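Aerobactin synthase IucA (PDB 5JM8) binds ATP and magnesium and, as an NIS synthetase, probably uses the nucleotide to activate citrate for condensation with an N-acylated hydroxylysine during assembly of the siderophore aerobactin. Local coordinates at residues Q200-F205 with N220-P225; R302-A307 with V324-G329. All blocks are in the same frame, centred on the assembly; numbering follows the deposited sequence.

Contact 1 (Q200-F205 with N220-P225); sequences QRLTRF and NQWLFP
The phenyl of F205 and the indole of W222 flank the packing of helix 198-209 on strand 221-226, a border strand of a three-stranded antiparallel sheet. Neither aromatic ring is met squarely. CE2 of F205 lies 3.8 Å from CB of P225 in an oblique approach, and CD1 of L202 comes, also obliquely, to the benzo part of the indole, 4.1 Å from CE3 of W222. The segment axes pass 8.0 Å apart at 65°. In F205 the ring carbon CG stands anti to the backbone N (chi1 -175°), which carries the phenyl forward and outward, to the proline. L202 provides the largest share of the contact, its two methyls parting between W222 and P225 and its side chain crossing those of W222 and P225 at about a right angle. The side-chain contacts are apolar; NE1 of W222 is hydrogen-bonded elsewhere, to the carbonyl O of D219. F346 of strand 345-350 also touches L202 and P225. NE2 of Q200 is hydrogen-bonded to O of L217 of the second subunit, and T203 packs on T203 of that subunit. Beneath the leucine fork, CB of L202 rests 3.6 Å from the carbonyl O of L223.

Contact 2 (R302-A307 with V324-G329); sequences RLARLA and VMQEDG
V324 opens the contact by sending CG1 toward L303, the two side chains meeting tip to tip with CD2 of L303 4.1 Å from CG1 of V324. Both reach outward in the same way: CG of L303 is anti to its own backbone N (chi1 -176°), as is the touching methyl of V324. The chain then runs on as an irregular connection beside the last turns of helix 294-306. Q326 makes the broadest contribution from this side. Its chain bends at chi2 (-64°), laying the amide against the helix instead of extending past it, and the side chain crosses L303 at about a right angle. The oxygen end faces the backbone and L303: OE1 of Q326 is 3.4 Å from CA of A304 and 3.7 Å from CG of L303. The nitrogen end covers A307, with NE2 of Q326 3.6 Å from CB of A307. These are van der Waals contacts; OE1 also approaches N of A304, but the angle is too poor for a hydrogen bond. At D328, the helix is met through the methylene, CB of D328 lying 3.6 Å from CB of A304, where the two backbones come nearest. The carboxylate is engaged elsewhere, OD1 forming a salt bridge with R201, while E327 pairs with R349 and the backbone N of C448. G329 begins the next strand. The segment thus links strand 322-324 to strand 329-334, and backbone hydrogen bonds pair Q326 with E350 and G329 with L348 of strand 345-350. W312 of helix 310-318 touches L303, A307, V324 and Q326, while L303 also meets S451 of strand 451-453.

How the contacts relate
Contact 1 closes before contact 2 opens along the chain, and their centres lie 20 Å apart within the IucA/IucC family region. They are joined directly: NH1 of R201, on helix 198-209, forms a salt bridge with OD1 of D328 at 3.0 Å, linking the helix of contact 1 to the connection of contact 2. Strand 345-350 adds a shared neighbour, giving F346 and L348 to contact 1 and backbone bonds to 324-329. Both lie away from the nucleotide itself, with F205 about 14 Å and V324 about 11 Å from ATP by their side chains. Contact 1 sets a helix on a sheet strand and borders the second subunit; contact 2 sets a helix against the connection between strands 322-324 and 329-334.

Contact 1 (Q200-F205 with N220-P225)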
ATOM      1  N   GLN A 200     -24.960 -11.215  17.039  1.00 25.40           N
ATOM      2  CA  GLN A 200     -24.375 -10.116  16.287  1.00 24.57           C
ATOM      3  C   GLN A 200     -22.879 -10.300  16.018  1.00 23.38           C
ATOM      4  O   GLN A 200     -22.391  -9.903  14.958  1.00 23.65           O
ATOM      5  CB  GLN A 200     -24.613  -8.801  17.032  1.00 25.15           C
ATOM      6  CG  GLN A 200     -26.066  -8.340  17.026  1.00 29.17           C
ATOM      7  CD  GLN A 200     -26.362  -7.310  18.103  1.00 34.26           C
ATOM      8  OE1 GLN A 200     -25.557  -7.088  19.007  1.00 36.24           O
ATOM      9  NE2 GLN A 200     -27.524  -6.674  18.007  1.00 35.12           N
ATOM     10  N   ARG A 201     -22.149 -10.889  16.965  1.00 25.79           N
ATOM     11  CA  ARG A 201     -20.721 -11.147  16.761  1.00 28.87           C
ATOM     12  C   ARG A 201     -20.495 -12.065  15.573  1.00 29.95           C
ATOM     13  O   ARG A 201     -19.759 -11.728  14.647  1.00 31.85           O
ATOM     14  CB  ARG A 201     -20.068 -11.786  17.995  1.00 30.99           C
ATOM     15  CG  ARG A 201     -19.448 -10.833  19.022  1.00 30.50           C
ATOM     16  CD  ARG A 201     -18.500  -9.782  18.444  1.00 26.07           C
ATOM     17  NE  ARG A 201     -17.081 -10.100  18.588  1.00 22.32           N
ATOM     18  CZ  ARG A 201     -16.430 -10.173  19.745  1.00 21.27           C
ATOM     19  NH1 ARG A 201     -17.064  -9.996  20.896  1.00 23.01           N
ATOM     20  NH2 ARG A 201     -15.129 -10.447  19.747  1.00 20.17           N
ATOM     21  N   LEU A 202     -21.135 -13.229  15.617  1.00 29.06           N
ATOM     22  CA  LEU A 202     -20.973 -14.245  14.588  1.00 26.56           C
ATOM     23  C   LEU A 202     -21.394 -13.709  13.228  1.00 28.85           C
ATOM     24  O   LEU A 202     -20.851 -14.107  12.198  1.00 31.14           O
ATOM     25  CB  LEU A 202     -21.784 -15.489  14.947  1.00 23.76           C
ATOM     26  CG  LEU A 202     -21.442 -16.106  16.307  1.00 23.65           C
ATOM     27  CD1 LEU A 202     -22.372 -17.268  16.629  1.00 24.45           C
ATOM     28  CD2 LEU A 202     -19.988 -16.559  16.341  1.00 22.53           C
ATOM     29  N   THR A 203     -22.360 -12.797  13.232  1.00 27.03           N
ATOM     30  CA  THR A 203     -22.794 -12.139  12.007  1.00 26.52           C
ATOM     31  C   THR A 203     -21.671 -11.268  11.462  1.00 26.01           C
ATOM     32  O   THR A 203     -21.317 -11.362  10.285  1.00 29.91           O
ATOM     33  CB  THR A 203     -24.047 -11.271  12.235  1.00 26.38           C
ATOM     34  OG1 THR A 203     -25.143 -12.100  12.641  1.00 28.85           O
ATOM     35  CG2 THR A 203     -24.428 -10.537  10.964  1.00 23.53           C
ATOM     36  N   ARG A 204     -21.116 -10.419  12.321  1.00 26.49           N
ATOM     37  CA  ARG A 204     -20.010  -9.548  11.936  1.00 24.48           C
ATOM     38  C   ARG A 204     -18.798 -10.368  11.520  1.00 28.07           C
ATOM     39  O   ARG A 204     -18.201 -10.121  10.474  1.00 33.86           O
ATOM     40  CB  ARG A 204     -19.621  -8.614  13.085  1.00 23.09           C
ATOM     41  CG  ARG A 204     -18.657  -7.505  12.673  1.00 22.63           C
ATOM     42  CD  ARG A 204     -18.166  -6.703  13.870  1.00 23.13           C
ATOM     43  NE  ARG A 204     -17.201  -7.442  14.678  1.00 21.18           N
ATOM     44  CZ  ARG A 204     -16.699  -7.004  15.828  1.00 20.64           C
ATOM     45  NH1 ARG A 204     -15.822  -7.741  16.496  1.00 19.85           N
ATOM     46  NH2 ARG A 204     -17.073  -5.829  16.312  1.00 20.38           N
ATOM     47  N   PHE A 205     -18.447 -11.345  12.349  1.00 25.77           N
ATOM     48  CA  PHE A 205     -17.271 -12.175  12.113  1.00 23.86           C
ATOM     49  C   PHE A 205     -17.394 -12.933  10.796  1.00 23.43           C
ATOM     50  O   PHE A 205     -16.457 -12.969  10.002  1.00 24.33           O
ATOM     51  CB  PHE A 205     -17.071 -13.156  13.274  1.00 23.75           C
ATOM     52  CG  PHE A 205     -15.817 -13.978  13.168  1.00 23.02           C
ATOM     53  CD1 PHE A 205     -14.619 -13.507  13.682  1.00 22.26           C
ATOM     54  CD2 PHE A 205     -15.834 -15.222  12.561  1.00 22.84           C
ATOM     55  CE1 PHE A 205     -13.464 -14.259  13.590  1.00 22.58           C
ATOM     56  CE2 PHE A 205     -14.681 -15.979  12.465  1.00 23.82           C
ATOM     57  CZ  PHE A 205     -13.495 -15.496  12.980  1.00 23.77           C
ATOM     58  N   ASN A 220     -32.822 -18.069  12.671  1.00 32.51           N
ATOM     59  CA  ASN A 220     -32.625 -19.277  13.454  1.00 32.80           C
ATOM     60  C   ASN A 220     -31.303 -19.954  13.140  1.00 34.86           C
ATOM     61  O   ASN A 220     -30.693 -20.570  14.011  1.00 43.03           O
ATOM     62  CB  ASN A 220     -33.778 -20.248  13.212  1.00 35.20           C
ATOM     63  CG  ASN A 220     -35.110 -19.691  13.673  1.00 42.36           C
ATOM     64  OD1 ASN A 220     -35.175 -18.917  14.630  1.00 45.50           O
ATOM     65  ND2 ASN A 220     -36.181 -20.077  12.990  1.00 45.55           N
ATOM     66  N   GLN A 221     -30.860 -19.824  11.894  1.00 30.95           N
ATOM     67  CA  GLN A 221     -29.660 -20.508  11.424  1.00 31.55           C
ATOM     68  C   GLN A 221     -28.477 -19.542  11.347  1.00 30.36           C
ATOM     69  O   GLN A 221     -28.480 -18.606  10.546  1.00 31.96           O
ATOM     70  CB  GLN A 221     -29.937 -21.161  10.062  1.00 34.72           C
ATOM     71  CG  GLN A 221     -28.696 -21.572   9.288  1.00 35.08           C
ATOM     72  CD  GLN A 221     -29.017 -22.328   8.007  1.00 37.45           C
ATOM     73  OE1 GLN A 221     -28.852 -23.545   7.940  1.00 43.27           O
ATOM     74  NE2 GLN A 221     -29.455 -21.607   6.978  1.00 33.87           N
ATOM     75  N   TRP A 222     -27.470 -19.785  12.185  1.00 30.78           N
ATOM     76  CA  TRP A 222     -26.306 -18.908  12.293  1.00 29.93           C
ATOM     77  C   TRP A 222     -25.043 -19.567  11.750  1.00 29.99           C
ATOM     78  O   TRP A 222     -24.910 -20.791  11.767  1.00 32.65           O
ATOM     79  CB  TRP A 222     -26.070 -18.508  13.750  1.00 29.97           C
ATOM     80  CG  TRP A 222     -27.230 -17.821  14.403  1.00 31.54           C
ATOM     81  CD1 TRP A 222     -28.391 -17.423  13.810  1.00 29.64           C
ATOM     82  CD2 TRP A 222     -27.337 -17.456  15.783  1.00 28.19           C
ATOM     83  NE1 TRP A 222     -29.215 -16.831  14.734  1.00 31.66           N
ATOM     84  CE2 TRP A 222     -28.591 -16.840  15.954  1.00 29.18           C
ATOM     85  CE3 TRP A 222     -26.494 -17.589  16.890  1.00 27.83           C
ATOM     86  CZ2 TRP A 222     -29.023 -16.358  17.187  1.00 29.82           C
ATOM     87  CZ3 TRP A 222     -26.924 -17.110  18.113  1.00 28.46           C
ATOM     88  CH2 TRP A 222     -28.177 -16.502  18.253  1.00 29.79           C
ATOM     89  N   LEU A 223     -24.112 -18.740  11.285  1.00 27.91           N
ATOM     90  CA  LEU A 223     -22.812 -19.215  10.829  1.00 26.08           C
ATOM     91  C   LEU A 223     -21.869 -19.354  12.020  1.00 30.15           C
ATOM     92  O   LEU A 223     -21.773 -18.452  12.855  1.00 34.18           O
ATOM     93  CB  LEU A 223     -22.228 -18.262   9.786  1.00 24.48           C
ATOM     94  CG  LEU A 223     -23.047 -18.102   8.503  1.00 23.64           C
ATOM     95  CD1 LEU A 223     -22.458 -17.005   7.629  1.00 22.88           C
ATOM     96  CD2 LEU A 223     -23.115 -19.417   7.740  1.00 23.95           C
ATOM     97  N   PHE A 224     -21.175 -20.487  12.082  1.00 30.41           N
ATOM     98  CA  PHE A 224     -20.369 -20.851  13.240  1.00 27.64           C
ATOM     99  C   PHE A 224     -18.973 -21.292  12.796  1.00 31.83           C
ATOM    100  O   PHE A 224     -18.833 -22.312  12.122  1.00 40.46           O
ATOM    101  CB  PHE A 224     -21.072 -21.963  14.019  1.00 24.84           C
ATOM    102  CG  PHE A 224     -20.411 -22.316  15.319  1.00 25.21           C
ATOM    103  CD1 PHE A 224     -20.709 -21.618  16.476  1.00 26.30           C
ATOM    104  CD2 PHE A 224     -19.509 -23.361  15.387  1.00 24.53           C
ATOM    105  CE1 PHE A 224     -20.105 -21.951  17.674  1.00 28.04           C
ATOM    106  CE2 PHE A 224     -18.904 -23.698  16.575  1.00 24.91           C
ATOM    107  CZ  PHE A 224     -19.201 -22.993  17.722  1.00 26.52           C
ATOM    108  N   PRO A 225     -17.932 -20.525  13.164  1.00 26.59           N
ATOM    109  CA  PRO A 225     -16.584 -20.827  12.667  1.00 26.46           C
ATOM    110  C   PRO A 225     -15.908 -21.982  13.400  1.00 27.87           C
ATOM    111  O   PRO A 225     -16.120 -22.160  14.599  1.00 27.08           O
ATOM    112  CB  PRO A 225     -15.829 -19.523  12.913  1.00 24.63           C
ATOM    113  CG  PRO A 225     -16.476 -18.960  14.129  1.00 24.16           C
ATOM    114  CD  PRO A 225     -17.932 -19.340  14.041  1.00 25.14           C
TER

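Contact 2 (R302-A307 with V324-G329)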
ATOM      1  N   ARG A 302     -14.691 -12.063  32.190  1.00 28.17           N
ATOM      2  CA  ARG A 302     -14.542 -11.420  33.490  1.00 25.90           C
ATOM      3  C   ARG A 302     -13.629 -10.204  33.401  1.00 27.02           C
ATOM      4  O   ARG A 302     -13.951  -9.130  33.911  1.00 28.76           O
ATOM      5  CB  ARG A 302     -13.992 -12.423  34.508  1.00 25.93           C
ATOM      6  CG  ARG A 302     -13.783 -11.862  35.905  1.00 26.61           C
ATOM      7  CD  ARG A 302     -13.453 -12.960  36.902  1.00 27.28           C
ATOM      8  NE  ARG A 302     -14.501 -13.979  36.946  1.00 28.16           N
ATOM      9  CZ  ARG A 302     -14.347 -15.252  36.589  1.00 32.36           C
ATOM     10  NH1 ARG A 302     -13.172 -15.712  36.171  1.00 33.36           N
ATOM     11  NH2 ARG A 302     -15.380 -16.080  36.666  1.00 34.35           N
ATOM     12  N   LEU A 303     -12.489 -10.380  32.744  1.00 23.63           N
ATOM     13  CA  LEU A 303     -11.535  -9.296  32.557  1.00 26.18           C
ATOM     14  C   LEU A 303     -12.099  -8.234  31.616  1.00 24.84           C
ATOM     15  O   LEU A 303     -11.846  -7.043  31.787  1.00 26.19           O
ATOM     16  CB  LEU A 303     -10.210  -9.844  32.014  1.00 24.46           C
ATOM     17  CG  LEU A 303      -9.056  -8.853  31.839  1.00 24.93           C
ATOM     18  CD1 LEU A 303      -8.658  -8.230  33.170  1.00 24.75           C
ATOM     19  CD2 LEU A 303      -7.861  -9.539  31.191  1.00 20.25           C
ATOM     20  N   ALA A 304     -12.869  -8.672  30.623  1.00 23.21           N
ATOM     21  CA  ALA A 304     -13.441  -7.757  29.641  1.00 22.11           C
ATOM     22  C   ALA A 304     -14.513  -6.866  30.264  1.00 27.80           C
ATOM     23  O   ALA A 304     -14.578  -5.672  29.979  1.00 28.30           O
ATOM     24  CB  ALA A 304     -14.016  -8.536  28.472  1.00 21.94           C
ATOM     25  N   ARG A 305     -15.361  -7.453  31.106  1.00 24.05           N
ATOM     26  CA  ARG A 305     -16.381  -6.690  31.822  1.00 26.27           C
ATOM     27  C   ARG A 305     -15.733  -5.749  32.828  1.00 28.15           C
ATOM     28  O   ARG A 305     -16.222  -4.646  33.074  1.00 32.45           O
ATOM     29  CB  ARG A 305     -17.353  -7.624  32.541  1.00 26.22           C
ATOM     30  CG  ARG A 305     -18.229  -8.438  31.617  1.00 26.37           C
ATOM     31  CD  ARG A 305     -19.212  -9.282  32.399  1.00 27.64           C
ATOM     32  NE  ARG A 305     -20.031 -10.106  31.518  1.00 27.83           N
ATOM     33  CZ  ARG A 305     -21.104  -9.668  30.870  1.00 28.19           C
ATOM     34  NH1 ARG A 305     -21.494  -8.403  30.994  1.00 28.41           N
ATOM     35  NH2 ARG A 305     -21.787 -10.495  30.091  1.00 28.39           N
ATOM     36  N   LEU A 306     -14.629  -6.200  33.410  1.00 29.81           N
ATOM     37  CA  LEU A 306     -13.876  -5.392  34.358  1.00 25.22           C
ATOM     38  C   LEU A 306     -13.194  -4.227  33.648  1.00 27.65           C
ATOM     39  O   LEU A 306     -12.909  -3.198  34.263  1.00 27.32           O
ATOM     40  CB  LEU A 306     -12.842  -6.257  35.081  1.00 25.13           C
ATOM     41  CG  LEU A 306     -12.128  -5.647  36.290  1.00 28.25           C
ATOM     42  CD1 LEU A 306     -13.119  -5.226  37.368  1.00 28.15           C
ATOM     43  CD2 LEU A 306     -11.119  -6.638  36.851  1.00 26.39           C
ATOM     44  N   ALA A 307     -12.942  -4.387  32.353  1.00 25.65           N
ATOM     45  CA  ALA A 307     -12.255  -3.358  31.578  1.00 26.06           C
ATOM     46  C   ALA A 307     -13.172  -2.186  31.240  1.00 30.87           C
ATOM     47  O   ALA A 307     -12.727  -1.189  30.667  1.00 33.00           O
ATOM     48  CB  ALA A 307     -11.678  -3.954  30.307  1.00 23.92           C
ATOM     49  N   VAL A 324      -4.430  -4.383  26.688  1.00 16.13           N
ATOM     50  CA  VAL A 324      -4.749  -5.798  26.815  1.00 16.41           C
ATOM     51  C   VAL A 324      -5.698  -6.162  25.677  1.00 16.33           C
ATOM     52  O   VAL A 324      -6.680  -5.457  25.436  1.00 16.57           O
ATOM     53  CB  VAL A 324      -5.394  -6.126  28.184  1.00 17.30           C
ATOM     54  CG1 VAL A 324      -5.836  -7.581  28.240  1.00 17.65           C
ATOM     55  CG2 VAL A 324      -4.422  -5.832  29.311  1.00 17.43           C
ATOM     56  N   MET A 325      -5.390  -7.241  24.961  1.00 17.21           N
ATOM     57  CA  MET A 325      -6.293  -7.763  23.938  1.00 16.31           C
ATOM     58  C   MET A 325      -7.432  -8.526  24.603  1.00 17.12           C
ATOM     59  O   MET A 325      -7.274  -9.685  24.989  1.00 17.73           O
ATOM     60  CB  MET A 325      -5.551  -8.671  22.957  1.00 15.78           C
ATOM     61  CG  MET A 325      -4.739  -7.927  21.913  1.00 15.64           C
ATOM     62  SD  MET A 325      -3.752  -9.040  20.895  1.00 18.09           S
ATOM     63  CE  MET A 325      -3.219  -7.934  19.590  1.00 17.42           C
ATOM     64  N   GLN A 326      -8.576  -7.864  24.735  1.00 18.61           N
ATOM     65  CA  GLN A 326      -9.708  -8.417  25.466  1.00 22.65           C
ATOM     66  C   GLN A 326     -10.379  -9.552  24.712  1.00 24.12           C
ATOM     67  O   GLN A 326     -10.700  -9.427  23.529  1.00 23.55           O
ATOM     68  CB  GLN A 326     -10.740  -7.327  25.759  1.00 18.75           C
ATOM     69  CG  GLN A 326     -10.233  -6.202  26.645  1.00 18.77           C
ATOM     70  CD  GLN A 326      -9.867  -6.670  28.040  1.00 22.85           C
ATOM     71  OE1 GLN A 326     -10.278  -7.746  28.476  1.00 24.74           O
ATOM     72  NE2 GLN A 326      -9.085  -5.864  28.745  1.00 20.37           N
ATOM     73  N   GLU A 327     -10.585 -10.659  25.417  1.00 23.26           N
ATOM     74  CA  GLU A 327     -11.343 -11.784  24.892  1.00 23.63           C
ATOM     75  C   GLU A 327     -12.790 -11.663  25.365  1.00 26.35           C
ATOM     76  O   GLU A 327     -13.229 -12.393  26.255  1.00 31.08           O
ATOM     77  CB  GLU A 327     -10.717 -13.103  25.344  1.00 23.55           C
ATOM     78  CG  GLU A 327      -9.261 -13.251  24.928  1.00 28.18           C
ATOM     79  CD  GLU A 327      -8.568 -14.419  25.602  1.00 33.65           C
ATOM     80  OE1 GLU A 327      -9.269 -15.298  26.147  1.00 34.95           O
ATOM     81  OE2 GLU A 327      -7.317 -14.449  25.597  1.00 35.00           O
ATOM     82  N   ASP A 328     -13.522 -10.733  24.755  1.00 24.14           N
ATOM     83  CA  ASP A 328     -14.840 -10.333  25.239  1.00 24.08           C
ATOM     84  C   ASP A 328     -15.976 -11.088  24.555  1.00 28.55           C
ATOM     85  O   ASP A 328     -17.105 -10.603  24.494  1.00 32.63           O
ATOM     86  CB  ASP A 328     -15.035  -8.823  25.044  1.00 20.99           C
ATOM     87  CG  ASP A 328     -14.835  -8.384  23.603  1.00 20.91           C
ATOM     88  OD1 ASP A 328     -14.824  -9.250  22.704  1.00 21.72           O
ATOM     89  OD2 ASP A 328     -14.694  -7.165  23.366  1.00 19.92           O
ATOM     90  N   GLY A 329     -15.674 -12.274  24.035  1.00 28.20           N
ATOM     91  CA  GLY A 329     -16.680 -13.090  23.383  1.00 26.96           C
ATOM     92  C   GLY A 329     -16.231 -14.522  23.198  1.00 28.36           C
ATOM     93  O   GLY A 329     -15.048 -14.791  22.987  1.00 33.02           O
TER